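Local coordinates for protein inositol 2-dehydrogenase (Sinorhizobium meliloti, PDB 4HKT) that oxidises myo-inositol to scyllo-inosose (2-keto-myo-inositol) using NAD+, the first step in breaking myo-inositol down to acetyl-CoA, at residues G7-G12 against V67-P72; V31-A36 against Y48-R53; G142-V147 against F182-E187; V189-T194 against V212-Q217; N253-S258 against P270-F275. All blocks are in the same frame, centred on the assembly; numbering follows the deposited sequence.

Interaction 1: G7-G12 against V67-P72; sequences GLLGAG and VVICTP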
# COMPACT_ATOMS: atom_id res chain seq x y z
N GLY B 7 33.91 6.07 -25.75
CA GLY B 7 33.83 7.47 -26.06
C GLY B 7 32.39 7.88 -25.87
O GLY B 7 31.50 7.15 -26.31
N LEU B 8 32.17 9.02 -25.22
CA LEU B 8 30.84 9.59 -25.04
C LEU B 8 30.71 10.79 -25.96
O LEU B 8 31.57 11.66 -25.98
CB LEU B 8 30.65 10.05 -23.58
CG LEU B 8 29.38 10.85 -23.23
CD1 LEU B 8 28.13 10.10 -23.65
CD2 LEU B 8 29.32 11.16 -21.74
N LEU B 9 29.61 10.82 -26.72
CA LEU B 9 29.31 11.93 -27.61
C LEU B 9 28.05 12.59 -27.11
O LEU B 9 26.97 11.98 -27.11
CB LEU B 9 29.09 11.46 -29.04
CG LEU B 9 30.08 10.44 -29.58
CD1 LEU B 9 29.77 10.19 -31.05
CD2 LEU B 9 31.51 10.91 -29.43
N GLY B 10 28.20 13.83 -26.67
CA GLY B 10 27.11 14.59 -26.08
C GLY B 10 27.24 14.65 -24.56
O GLY B 10 27.36 13.62 -23.89
N ALA B 11 27.18 15.87 -24.02
CA ALA B 11 27.42 16.10 -22.59
C ALA B 11 26.25 16.78 -21.86
O ALA B 11 26.44 17.35 -20.80
CB ALA B 11 28.70 16.92 -22.42
N GLY B 12 25.05 16.71 -22.43
CA GLY B 12 23.85 17.23 -21.75
C GLY B 12 23.37 16.31 -20.64
O GLY B 12 24.13 15.47 -20.15
N VAL B 67 31.09 3.51 -28.54
CA VAL B 67 30.59 4.86 -28.34
C VAL B 67 29.18 4.89 -27.79
O VAL B 67 28.38 3.99 -28.06
CB VAL B 67 30.59 5.73 -29.64
CG1 VAL B 67 32.02 6.04 -30.03
CG2 VAL B 67 29.87 5.06 -30.78
N VAL B 68 28.91 5.93 -27.01
CA VAL B 68 27.59 6.24 -26.50
C VAL B 68 27.20 7.55 -27.16
O VAL B 68 27.87 8.57 -26.97
CB VAL B 68 27.62 6.37 -24.97
CG1 VAL B 68 26.30 6.92 -24.46
CG2 VAL B 68 27.92 5.02 -24.33
N ILE B 69 26.13 7.52 -27.94
CA ILE B 69 25.70 8.70 -28.69
C ILE B 69 24.50 9.34 -27.96
O ILE B 69 23.38 8.76 -27.91
CB ILE B 69 25.33 8.38 -30.14
CG1 ILE B 69 26.49 7.68 -30.86
CG2 ILE B 69 24.87 9.64 -30.86
CD1 ILE B 69 26.11 7.03 -32.18
N CYS B 70 24.78 10.51 -27.39
CA CYS B 70 23.84 11.33 -26.64
C CYS B 70 23.76 12.73 -27.24
O CYS B 70 23.41 13.66 -26.55
CB CYS B 70 24.31 11.44 -25.18
SG CYS B 70 24.43 9.81 -24.40
N THR B 71 24.10 12.88 -28.51
CA THR B 71 24.03 14.17 -29.18
C THR B 71 22.59 14.45 -29.61
O THR B 71 21.71 13.61 -29.44
CB THR B 71 24.96 14.17 -30.41
OG1 THR B 71 24.74 12.96 -31.14
CG2 THR B 71 26.43 14.26 -29.99
N PRO B 72 22.33 15.61 -30.20
CA PRO B 72 20.98 15.87 -30.67
C PRO B 72 20.47 14.82 -31.66
O PRO B 72 21.26 14.24 -32.40
CB PRO B 72 21.11 17.21 -31.37
CG PRO B 72 22.21 17.89 -30.63
CD PRO B 72 23.20 16.80 -30.38
O HOH W 1 23.72 14.83 -23.78
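L9 O accepts the N-H of C70 at 2.7 Å, the shortest bond between G7-G12 and V67-P72. Two more bonds continue the parallel ladder back along the strands: L9 N to V68 O at 2.9 Å and V68 N to G7 O at 2.9 Å. The pairs are G7 with V67, L8 with V68 and L9 with I69.

Past the strand ends the chains stay close. The CG2 methyl of T71 tucks under L9, 4.0 Å from L9 CB. It gets there because chi1 of T71 (47°) sets CG2 anti to the carbonyl carbon. The hydroxyl then goes to T75. On the sheet face that carries L8 and V68, L8 CD1 crosses over V68 and touches its CG1 at 3.8 Å. The same methyl meets C70 SG, also at 3.8 Å. On the face of L9 and I69 the two side chains run side by side.

G10 has to be a glycine. A beta carbon here would run into C70 O and T71 N, and its backbone angles disfavour one too. G10 and G12 fit a GxGxxG sequence of the Rossmann type, consistent with the NAD-binding role of this domain. A water links C70 O to G12 N, the latter bond weak.

Strands 28-34 and 89-93 flank the pair in the parallel sheet. Helix 76-85 packs against L9, V67 and I69, while helix 13-24 packs against L8, V68 and C70.

Interaction 2: V31-A36 against Y48-R53; sequences VAVADA and YGCEVR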
# COMPACT_ATOMS: atom_id res chain seq x y z
N VAL B 31 36.97 7.09 -21.56
CA VAL B 31 38.24 7.57 -22.10
C VAL B 31 38.11 8.98 -22.65
O VAL B 31 38.96 9.83 -22.40
CB VAL B 31 38.73 6.63 -23.23
CG1 VAL B 31 39.97 7.18 -23.94
CG2 VAL B 31 38.99 5.24 -22.68
N ALA B 32 37.03 9.24 -23.41
CA ALA B 32 36.88 10.52 -24.10
C ALA B 32 35.45 11.02 -24.12
O ALA B 32 34.51 10.23 -24.24
CB ALA B 32 37.41 10.40 -25.52
N VAL B 33 35.29 12.32 -23.96
CA VAL B 33 34.00 12.99 -24.15
C VAL B 33 34.11 14.00 -25.28
O VAL B 33 35.16 14.63 -25.45
CB VAL B 33 33.58 13.77 -22.91
CG1 VAL B 33 32.20 14.43 -23.12
CG2 VAL B 33 33.54 12.85 -21.71
N ALA B 34 33.02 14.16 -26.03
CA ALA B 34 32.89 15.20 -27.03
C ALA B 34 31.51 15.89 -26.91
O ALA B 34 30.54 15.29 -26.43
CB ALA B 34 33.09 14.61 -28.42
N ASP B 35 31.46 17.14 -27.35
CA ASP B 35 30.23 17.95 -27.33
C ASP B 35 30.49 19.19 -28.17
O ASP B 35 31.63 19.58 -28.36
CB ASP B 35 29.86 18.35 -25.89
CG ASP B 35 28.43 18.86 -25.77
OD1 ASP B 35 27.48 18.04 -25.75
OD2 ASP B 35 28.26 20.10 -25.67
N ALA B 36 29.44 19.81 -28.70
CA ALA B 36 29.61 21.04 -29.48
C ALA B 36 29.94 22.23 -28.57
O ALA B 36 30.52 23.21 -29.02
CB ALA B 36 28.36 21.32 -30.30
N TYR B 48 35.27 13.18 -14.27
CA TYR B 48 35.61 11.75 -14.43
C TYR B 48 37.07 11.50 -14.81
O TYR B 48 37.50 10.36 -14.89
CB TYR B 48 34.67 11.07 -15.44
CG TYR B 48 33.23 11.01 -14.97
CD1 TYR B 48 32.78 9.96 -14.16
CD2 TYR B 48 32.32 12.00 -15.33
CE1 TYR B 48 31.48 9.91 -13.72
CE2 TYR B 48 31.01 11.95 -14.90
CZ TYR B 48 30.59 10.91 -14.10
OH TYR B 48 29.29 10.89 -13.69
N GLY B 49 37.83 12.56 -15.07
CA GLY B 49 39.24 12.43 -15.41
C GLY B 49 39.54 11.78 -16.76
O GLY B 49 40.58 11.14 -16.92
N CYS B 50 38.63 11.94 -17.72
CA CYS B 50 38.84 11.48 -19.09
C CYS B 50 39.12 12.70 -19.97
O CYS B 50 39.02 13.83 -19.49
CB CYS B 50 37.62 10.72 -19.60
SG CYS B 50 36.20 11.79 -19.84
N GLU B 51 39.43 12.48 -21.24
CA GLU B 51 39.89 13.55 -22.14
C GLU B 51 38.73 14.19 -22.89
O GLU B 51 37.72 13.55 -23.15
CB GLU B 51 40.87 12.99 -23.18
CG GLU B 51 41.95 12.07 -22.62
CD GLU B 51 42.75 11.39 -23.72
OE1 GLU B 51 43.10 12.07 -24.71
OE2 GLU B 51 43.02 10.17 -23.62
N VAL B 52 38.89 15.45 -23.26
CA VAL B 52 37.96 16.06 -24.22
C VAL B 52 38.53 15.88 -25.61
O VAL B 52 39.57 16.44 -25.91
CB VAL B 52 37.75 17.55 -23.93
CG1 VAL B 52 36.90 18.21 -25.01
CG2 VAL B 52 37.11 17.72 -22.56
N ARG B 53 37.85 15.11 -26.46
CA ARG B 53 38.24 14.98 -27.87
C ARG B 53 37.14 15.47 -28.80
O ARG B 53 36.04 15.81 -28.37
CB ARG B 53 38.61 13.54 -28.24
CG ARG B 53 39.75 12.95 -27.43
CD ARG B 53 40.09 11.55 -27.89
NE ARG B 53 40.94 10.86 -26.91
CZ ARG B 53 41.33 9.59 -26.99
NH1 ARG B 53 40.95 8.81 -27.99
NH2 ARG B 53 42.11 9.08 -26.04
O HOH W 2 34.36 17.76 -28.28
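V33 and C50 form a tight part of this beta-alpha-beta crossover, in which helix 38-48 joins strand 28-34 to strand 51-52 of the Rossmann fold. Chi1 of C50 (69°) sets the sulfur between its own N and carbonyl carbon, which brings SG to 3.4 Å from V33 CG2. The parallel ladder runs beside it: E51 N to V31 O, V33 N to E51 O at 2.8 Å, and R53 N to V33 O.

R53 belongs to the close packing too. Its extended chain lies along A32 to V31. A32 CB lies over one face of the guanidinium, and V31 CG1 comes to 3.5 Å from R53 NH2. The same NH2 makes a salt bridge to E51 OE2 at 2.8 Å, in the guanidinium plane but from above the carboxylate plane. R53 NE to E51 OE1 is weak. D63 is a second salt-bridge partner of R53 NH2. An alanine in place of R53 would remove this chain, and is likely to uncover V31 and A32 and leave E51 and D63 without their shared cation.

The looser part is the outer border, strand 51-52, where E51 and V52 are exposed. It is the outermost strand of the sheet within this chain.

Beyond the ladder, one water joins the chains by donating to R53 O at 2.6 Å and accepting from D35 N at 3.1 Å.

Interaction 3: G142-V147 against F182-E187; sequences GEVEMV and FLLGEE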
# COMPACT_ATOMS: atom_id res chain seq x y z
N GLY B 142 -0.26 -16.58 -16.87
CA GLY B 142 -0.83 -17.30 -18.01
C GLY B 142 -0.60 -16.53 -19.30
O GLY B 142 0.42 -15.87 -19.43
N GLU B 143 -1.54 -16.61 -20.24
CA GLU B 143 -1.39 -15.93 -21.53
C GLU B 143 -1.67 -14.43 -21.33
O GLU B 143 -2.63 -14.06 -20.67
CB GLU B 143 -2.34 -16.49 -22.59
CG GLU B 143 -1.79 -17.61 -23.46
CD GLU B 143 -0.62 -17.18 -24.32
OE1 GLU B 143 -0.79 -16.33 -25.26
OE2 GLU B 143 0.49 -17.66 -24.01
N VAL B 144 -0.84 -13.58 -21.92
CA VAL B 144 -1.06 -12.12 -21.84
C VAL B 144 -2.37 -11.82 -22.55
O VAL B 144 -2.65 -12.40 -23.58
CB VAL B 144 0.10 -11.37 -22.49
CG1 VAL B 144 -0.23 -9.88 -22.69
CG2 VAL B 144 1.33 -11.51 -21.64
N GLU B 145 -3.20 -10.96 -21.95
CA GLU B 145 -4.44 -10.51 -22.60
C GLU B 145 -4.48 -8.95 -22.82
O GLU B 145 -4.71 -8.47 -23.92
CB GLU B 145 -5.63 -10.98 -21.76
CG GLU B 145 -5.80 -12.50 -21.87
CD GLU B 145 -6.85 -13.12 -20.96
OE1 GLU B 145 -7.58 -12.45 -20.15
OE2 GLU B 145 -6.89 -14.39 -21.06
N MSE B 146 -4.29 -8.17 -21.76
CA MSE B 146 -4.54 -6.71 -21.83
C MSE B 146 -3.47 -6.00 -21.03
O MSE B 146 -3.23 -6.35 -19.89
CB MSE B 146 -5.93 -6.40 -21.27
CG MSE B 146 -6.99 -7.18 -22.04
SE MSE B 146 -8.79 -6.70 -21.47
CE MSE B 146 -8.75 -4.99 -22.43
N VAL B 147 -2.80 -5.04 -21.65
CA VAL B 147 -1.69 -4.30 -21.06
C VAL B 147 -2.17 -2.88 -20.86
O VAL B 147 -2.87 -2.34 -21.73
CB VAL B 147 -0.48 -4.28 -22.02
CG1 VAL B 147 0.61 -3.32 -21.56
CG2 VAL B 147 0.05 -5.69 -22.18
N PHE B 182 7.52 -5.09 -25.64
CA PHE B 182 8.24 -5.86 -24.61
C PHE B 182 7.29 -6.73 -23.75
O PHE B 182 7.64 -7.86 -23.37
CB PHE B 182 9.00 -4.88 -23.75
CG PHE B 182 9.92 -5.47 -22.72
CD1 PHE B 182 10.99 -6.25 -23.08
CD2 PHE B 182 9.77 -5.14 -21.37
CE1 PHE B 182 11.86 -6.77 -22.12
CE2 PHE B 182 10.64 -5.64 -20.40
CZ PHE B 182 11.68 -6.45 -20.79
N LEU B 183 6.12 -6.19 -23.42
CA LEU B 183 5.18 -6.84 -22.51
C LEU B 183 4.21 -7.76 -23.21
O LEU B 183 3.83 -8.81 -22.65
CB LEU B 183 4.37 -5.80 -21.74
CG LEU B 183 5.14 -4.84 -20.86
CD1 LEU B 183 4.23 -3.81 -20.23
CD2 LEU B 183 5.87 -5.60 -19.78
N LEU B 184 3.81 -7.38 -24.43
CA LEU B 184 2.82 -8.17 -25.15
C LEU B 184 3.36 -9.49 -25.59
O LEU B 184 2.59 -10.44 -25.72
CB LEU B 184 2.31 -7.48 -26.40
CG LEU B 184 1.30 -6.37 -26.18
CD1 LEU B 184 1.27 -5.48 -27.41
CD2 LEU B 184 -0.08 -6.92 -25.84
N GLY B 185 4.64 -9.49 -25.95
CA GLY B 185 5.27 -10.67 -26.52
C GLY B 185 4.98 -10.90 -28.00
O GLY B 185 5.54 -11.81 -28.60
N GLU B 186 4.13 -10.07 -28.58
CA GLU B 186 3.73 -10.24 -29.98
C GLU B 186 3.69 -8.88 -30.58
O GLU B 186 3.58 -7.91 -29.85
CB GLU B 186 2.32 -10.81 -30.10
CG GLU B 186 2.18 -12.19 -29.57
CD GLU B 186 0.76 -12.69 -29.66
OE1 GLU B 186 -0.18 -11.95 -30.13
OE2 GLU B 186 0.59 -13.85 -29.24
N GLU B 187 3.75 -8.81 -31.90
CA GLU B 187 3.74 -7.53 -32.56
C GLU B 187 2.33 -6.93 -32.59
O GLU B 187 1.40 -7.58 -33.07
CB GLU B 187 4.21 -7.66 -34.01
CG GLU B 187 5.68 -8.01 -34.18
CD GLU B 187 6.61 -6.95 -33.60
OE1 GLU B 187 6.18 -5.77 -33.48
OE2 GLU B 187 7.75 -7.32 -33.26
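V144 and V147 meet L183 and L184 without any ring or flat side chain between them, so there are no stacked faces or edges here. The only flat groups touched are backbone carbonyls at the end of helix 168-184. V144 rests against these, its CG2 3.8 Å from L183 O and its CG1 4.2 Å from L184 O.

The rest is methyl against methyl. V147 CG1 touches L183 CD1 at 3.9 Å, and V147 CG2 touches L184 CD2 at 3.9 Å. One valine thus sits against two successive leucines of the helix, crossing both obliquely. The valine's chi1 of 170° fixes the directions of its two methyls, with CG1 anti to the backbone N and CG2 anti to the carbonyl carbon. V144 CG1 also faces L184 CD2, at 4.3 Å.

The helix stops here: G185 leaves it with positive phi, which favours glycine. On the strand, E145 and M146 (a selenomethionine) form a classic beta bulge opposite H243. Both side chains leave the backbone away from the helix. E145 makes a salt bridge to R231 of the second subunit, and M146 packs on V212 of that subunit.

At the border, E143 OE1 and E186 OE2 are 4.9 Å apart. K222 makes salt bridges to both, which probably offsets their like charges.

No hydrogen bond crosses between the two segments. The last turn of the helix is therefore held to strand 144-152 of the C-terminal domain by aliphatic packing, with the carboxylates of E143 and E186 at its border.

Interaction 4: V189-T194 against V212-Q217; sequences VSVTAT and VSVILQ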
# COMPACT_ATOMS: atom_id res chain seq x y z
N VAL B 189 -0.36 -4.96 -34.63
CA VAL B 189 -0.69 -4.88 -36.04
C VAL B 189 -1.59 -3.70 -36.40
O VAL B 189 -1.77 -3.40 -37.60
CB VAL B 189 -1.32 -6.18 -36.57
CG1 VAL B 189 -0.35 -7.35 -36.38
CG2 VAL B 189 -2.71 -6.48 -35.96
N SER B 190 -2.12 -3.03 -35.36
CA SER B 190 -3.01 -1.92 -35.48
C SER B 190 -2.82 -0.91 -34.34
O SER B 190 -2.53 -1.26 -33.20
CB SER B 190 -4.47 -2.37 -35.54
OG SER B 190 -4.92 -2.81 -34.27
N VAL B 191 -2.98 0.36 -34.70
CA VAL B 191 -2.88 1.47 -33.76
C VAL B 191 -4.07 2.40 -33.89
O VAL B 191 -4.43 2.78 -34.99
CB VAL B 191 -1.62 2.27 -34.03
CG1 VAL B 191 -1.50 3.43 -33.05
CG2 VAL B 191 -0.42 1.37 -33.91
N THR B 192 -4.70 2.73 -32.78
CA THR B 192 -5.69 3.78 -32.81
C THR B 192 -5.42 4.73 -31.65
O THR B 192 -5.02 4.31 -30.54
CB THR B 192 -7.14 3.20 -32.86
OG1 THR B 192 -8.05 4.23 -33.29
CG2 THR B 192 -7.53 2.64 -31.55
N ALA B 193 -5.56 6.02 -31.93
CA ALA B 193 -5.09 7.03 -30.99
C ALA B 193 -5.94 8.28 -30.98
O ALA B 193 -6.62 8.59 -31.96
CB ALA B 193 -3.68 7.45 -31.35
N THR B 194 -5.92 8.95 -29.85
CA THR B 194 -6.55 10.26 -29.73
C THR B 194 -5.54 11.20 -29.12
O THR B 194 -4.62 10.77 -28.44
CB THR B 194 -7.79 10.21 -28.84
OG1 THR B 194 -7.42 9.68 -27.57
CG2 THR B 194 -8.90 9.34 -29.47
N VAL B 212 -2.40 12.30 -24.70
CA VAL B 212 -2.70 11.34 -25.75
C VAL B 212 -3.05 9.99 -25.13
O VAL B 212 -2.57 9.63 -24.05
CB VAL B 212 -1.55 11.16 -26.78
CG1 VAL B 212 -1.21 12.47 -27.45
CG2 VAL B 212 -0.29 10.61 -26.15
N SER B 213 -3.85 9.24 -25.87
CA SER B 213 -4.32 7.93 -25.49
C SER B 213 -4.19 7.05 -26.74
O SER B 213 -4.51 7.48 -27.86
CB SER B 213 -5.77 7.97 -25.09
OG SER B 213 -6.04 8.88 -24.06
N VAL B 214 -3.67 5.83 -26.56
CA VAL B 214 -3.44 4.92 -27.69
C VAL B 214 -3.91 3.50 -27.34
O VAL B 214 -3.78 3.10 -26.23
CB VAL B 214 -1.97 4.85 -28.08
CG1 VAL B 214 -1.81 4.06 -29.37
CG2 VAL B 214 -1.39 6.23 -28.30
N ILE B 215 -4.51 2.80 -28.29
CA ILE B 215 -4.76 1.38 -28.19
C ILE B 215 -4.03 0.66 -29.33
O ILE B 215 -4.22 1.00 -30.51
CB ILE B 215 -6.25 1.00 -28.31
CG1 ILE B 215 -7.12 1.76 -27.34
CG2 ILE B 215 -6.40 -0.51 -28.10
CD1 ILE B 215 -8.60 1.72 -27.73
N LEU B 216 -3.20 -0.31 -28.94
CA LEU B 216 -2.52 -1.21 -29.83
C LEU B 216 -3.18 -2.59 -29.75
O LEU B 216 -3.59 -3.00 -28.67
CB LEU B 216 -1.06 -1.38 -29.38
CG LEU B 216 -0.24 -0.14 -29.11
CD1 LEU B 216 1.19 -0.53 -28.75
CD2 LEU B 216 -0.28 0.70 -30.34
N GLN B 217 -3.25 -3.29 -30.88
CA GLN B 217 -3.80 -4.64 -30.87
C GLN B 217 -2.96 -5.53 -31.75
O GLN B 217 -2.47 -5.10 -32.82
CB GLN B 217 -5.28 -4.64 -31.27
CG GLN B 217 -5.93 -6.02 -31.35
CD GLN B 217 -7.43 -5.97 -31.35
OE1 GLN B 217 -8.04 -5.26 -32.16
NE2 GLN B 217 -8.04 -6.70 -30.46
O HOH W 3 -5.62 -0.72 -32.49
O HOH W 4 -6.78 -4.67 -34.64
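V189-T194 and V212-Q217 run antiparallel as adjacent strands, their axes 164° apart and 4.7 Å at closest approach. T192 and I215 form a hydrogen-bonded pair, with I215 N to T192 O at 2.8 Å. T194 and S213 form another. At the other end V189 and S190 both face Q217 in a classic beta bulge. Q217 O takes V189 N at 2.8 Å and, weakly, S190 N.

On one face, chi1 of V191 (180°) puts CG1 anti to the backbone N, where it meets V214 CG1 at 3.7 Å. CG2, anti to the carbonyl carbon, lies 3.6 Å from L216 CD2. On the other face T192 CG2 packs on I215 CB. S190 OG is hydrogen-bonded to two waters; one of them donates to I215 O, the other to Q217 OE1. Q217 NE2 bonds to G221 O and to A195 O of the second subunit. T194 OG1 and S213 OG both bond to Q223 OE1 of that subunit.

Helices 168-184 and 305-324 cover the face of V191, A193, V214 and L216. On the opposite face T192, T194 and I215 pack on the second subunit, T192 against its own copy. Strands 223-229 and 328-329 continue the sheet beside the pair.

Interaction 5: N253-S258 against P270-F275; sequences NQRPVS and PPLHDF. With EDO (1,2-ethanediol), chain R.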
# COMPACT_ATOMS: atom_id res chain seq x y z
N ASN B 253 4.73 2.70 -9.02
CA ASN B 253 5.64 3.83 -9.16
C ASN B 253 6.76 3.78 -8.12
O ASN B 253 6.55 3.32 -7.00
CB ASN B 253 4.89 5.13 -8.99
CG ASN B 253 4.33 5.63 -10.30
OD1 ASN B 253 4.99 5.59 -11.34
ND2 ASN B 253 3.12 6.15 -10.24
N GLN B 254 7.90 4.33 -8.49
CA GLN B 254 9.02 4.51 -7.58
C GLN B 254 9.10 5.96 -7.10
O GLN B 254 8.76 6.91 -7.82
CB GLN B 254 10.32 4.13 -8.31
CG GLN B 254 10.45 2.65 -8.61
CD GLN B 254 10.67 1.86 -7.34
OE1 GLN B 254 11.50 2.25 -6.51
NE2 GLN B 254 9.91 0.78 -7.15
N ARG B 255 9.57 6.12 -5.88
CA ARG B 255 9.86 7.46 -5.34
C ARG B 255 11.24 7.36 -4.63
O ARG B 255 11.64 6.25 -4.23
CB ARG B 255 8.75 7.84 -4.38
CG ARG B 255 8.48 6.78 -3.33
CD ARG B 255 7.51 7.27 -2.28
NE ARG B 255 6.23 7.76 -2.82
CZ ARG B 255 5.23 7.00 -3.27
NH1 ARG B 255 5.30 5.67 -3.31
NH2 ARG B 255 4.13 7.60 -3.75
N PRO B 256 11.97 8.47 -4.48
CA PRO B 256 13.36 8.40 -3.95
C PRO B 256 13.44 7.98 -2.46
O PRO B 256 14.38 7.29 -2.06
CB PRO B 256 13.91 9.81 -4.12
CG PRO B 256 12.75 10.68 -4.52
CD PRO B 256 11.62 9.81 -4.98
N VAL B 257 12.46 8.43 -1.69
CA VAL B 257 12.33 8.18 -0.27
C VAL B 257 10.93 7.65 -0.02
O VAL B 257 9.94 8.28 -0.44
CB VAL B 257 12.45 9.53 0.48
CG1 VAL B 257 12.30 9.34 1.97
CG2 VAL B 257 13.77 10.23 0.15
N SER B 258 10.81 6.54 0.69
CA SER B 258 9.51 6.02 1.11
C SER B 258 9.30 6.14 2.64
O SER B 258 9.76 5.30 3.42
CB SER B 258 9.35 4.55 0.68
OG SER B 258 9.49 4.38 -0.73
N PRO B 270 5.70 10.71 0.05
CA PRO B 270 6.33 11.72 -0.83
C PRO B 270 5.93 11.56 -2.30
O PRO B 270 5.49 10.49 -2.72
CB PRO B 270 7.84 11.46 -0.66
CG PRO B 270 7.95 10.72 0.63
CD PRO B 270 6.72 9.86 0.70
N PRO B 271 6.06 12.65 -3.07
CA PRO B 271 5.87 12.53 -4.50
C PRO B 271 6.91 11.62 -5.13
O PRO B 271 7.83 11.10 -4.45
CB PRO B 271 6.01 13.99 -5.00
CG PRO B 271 6.88 14.64 -3.96
CD PRO B 271 6.38 14.03 -2.67
N LEU B 272 6.78 11.42 -6.43
CA LEU B 272 7.65 10.52 -7.17
C LEU B 272 8.99 11.21 -7.50
O LEU B 272 9.23 12.39 -7.14
CB LEU B 272 6.94 10.14 -8.47
CG LEU B 272 5.51 9.63 -8.24
CD1 LEU B 272 4.82 9.29 -9.56
CD2 LEU B 272 5.51 8.43 -7.30
N HIS B 273 9.83 10.48 -8.23
CA HIS B 273 11.04 11.03 -8.78
C HIS B 273 10.72 12.20 -9.70
O HIS B 273 9.68 12.19 -10.41
CB HIS B 273 11.80 9.98 -9.59
CG HIS B 273 12.43 8.88 -8.77
ND1 HIS B 273 13.70 8.99 -8.23
CD2 HIS B 273 11.99 7.64 -8.45
CE1 HIS B 273 14.00 7.86 -7.62
NE2 HIS B 273 12.98 7.03 -7.74
N ASP B 274 11.59 13.21 -9.71
CA ASP B 274 11.39 14.33 -10.62
C ASP B 274 11.35 13.82 -12.04
O ASP B 274 10.34 14.01 -12.72
CB ASP B 274 12.48 15.40 -10.50
CG ASP B 274 12.42 16.14 -9.17
OD1 ASP B 274 11.32 16.22 -8.59
OD2 ASP B 274 13.47 16.59 -8.71
N PHE B 275 12.43 13.16 -12.49
CA PHE B 275 12.50 12.73 -13.91
C PHE B 275 13.39 11.49 -14.09
O PHE B 275 13.64 10.75 -13.13
CB PHE B 275 12.92 13.92 -14.80
CG PHE B 275 12.34 13.91 -16.22
CD1 PHE B 275 11.37 12.98 -16.65
CD2 PHE B 275 12.78 14.86 -17.14
CE1 PHE B 275 10.88 13.00 -17.96
CE2 PHE B 275 12.28 14.90 -18.44
CZ PHE B 275 11.33 13.97 -18.85
C1 EDO R . 1.58 4.83 -7.51
O1 EDO R . 1.55 6.04 -8.15
C2 EDO R . 1.48 3.83 -8.61
O2 EDO R . 2.00 2.62 -8.15
O HOH W 5 9.17 8.15 -10.36
O HOH W 6 13.24 4.62 -6.23
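R255 reaches P270 through two torsions: chi1 of 51° sets CG between the backbone N and the carbonyl carbon, and chi3 of 56° turns the guanidinium back. The two loops lead into and out of the beta hairpin of strands 259-263 and 266-269, and the contact closes its base. R255 NE donates to P270 O at 2.8 Å, nearly straight (167°), and R255 NH2 adds a weak bond to the same oxygen. P270 O lies near the guanidinium plane. L272 CD2 sits over one face of the group, 3.9 Å from R255 NH2. R255 also makes a cation-pi contact with Y267 of the third subunit. A leucine in place of R255 would probably leave P270 O without its donor and Y267 of that subunit without its cation.

The L272 and N253 side chains cross at about a right angle, L272 CD1 3.6 Å from N253 ND2. N253 N and ND2 also hold a 1,2-ethanediol, probably from the crystallisation liquor.

P256 lies on the H273 ring in a CH-pi contact, its CD 3.9 Å from the ring centroid and almost on the normal. H273 ND1 bonds to T278. A single water in the plane of the ring joins H273 NE2 at 2.9 Å to Q254 OE1 and R255 O, each 3.0 Å from it.

From the N terminus, interaction 1 closes the loop from strand 4-9 to strand 66-69. Interaction 2 lies wholly within that loop and closes a shorter one around helix 38-48. The two touch where G10 and A11 meet A34 and D35, and both belong to the parallel Rossmann sheet. The other three follow in series and none cross. Interaction 3 closes the loop from strand 144-152 to the end of helix 168-184. Interaction 4 comes next and closes the connection from strand 188-196 to strand 211-218 of the same mixed sheet. Both reach the second subunit. Interaction 5 closes the last loop, around the hairpin of strands 259-263 and 266-269, beside the third and fourth subunits.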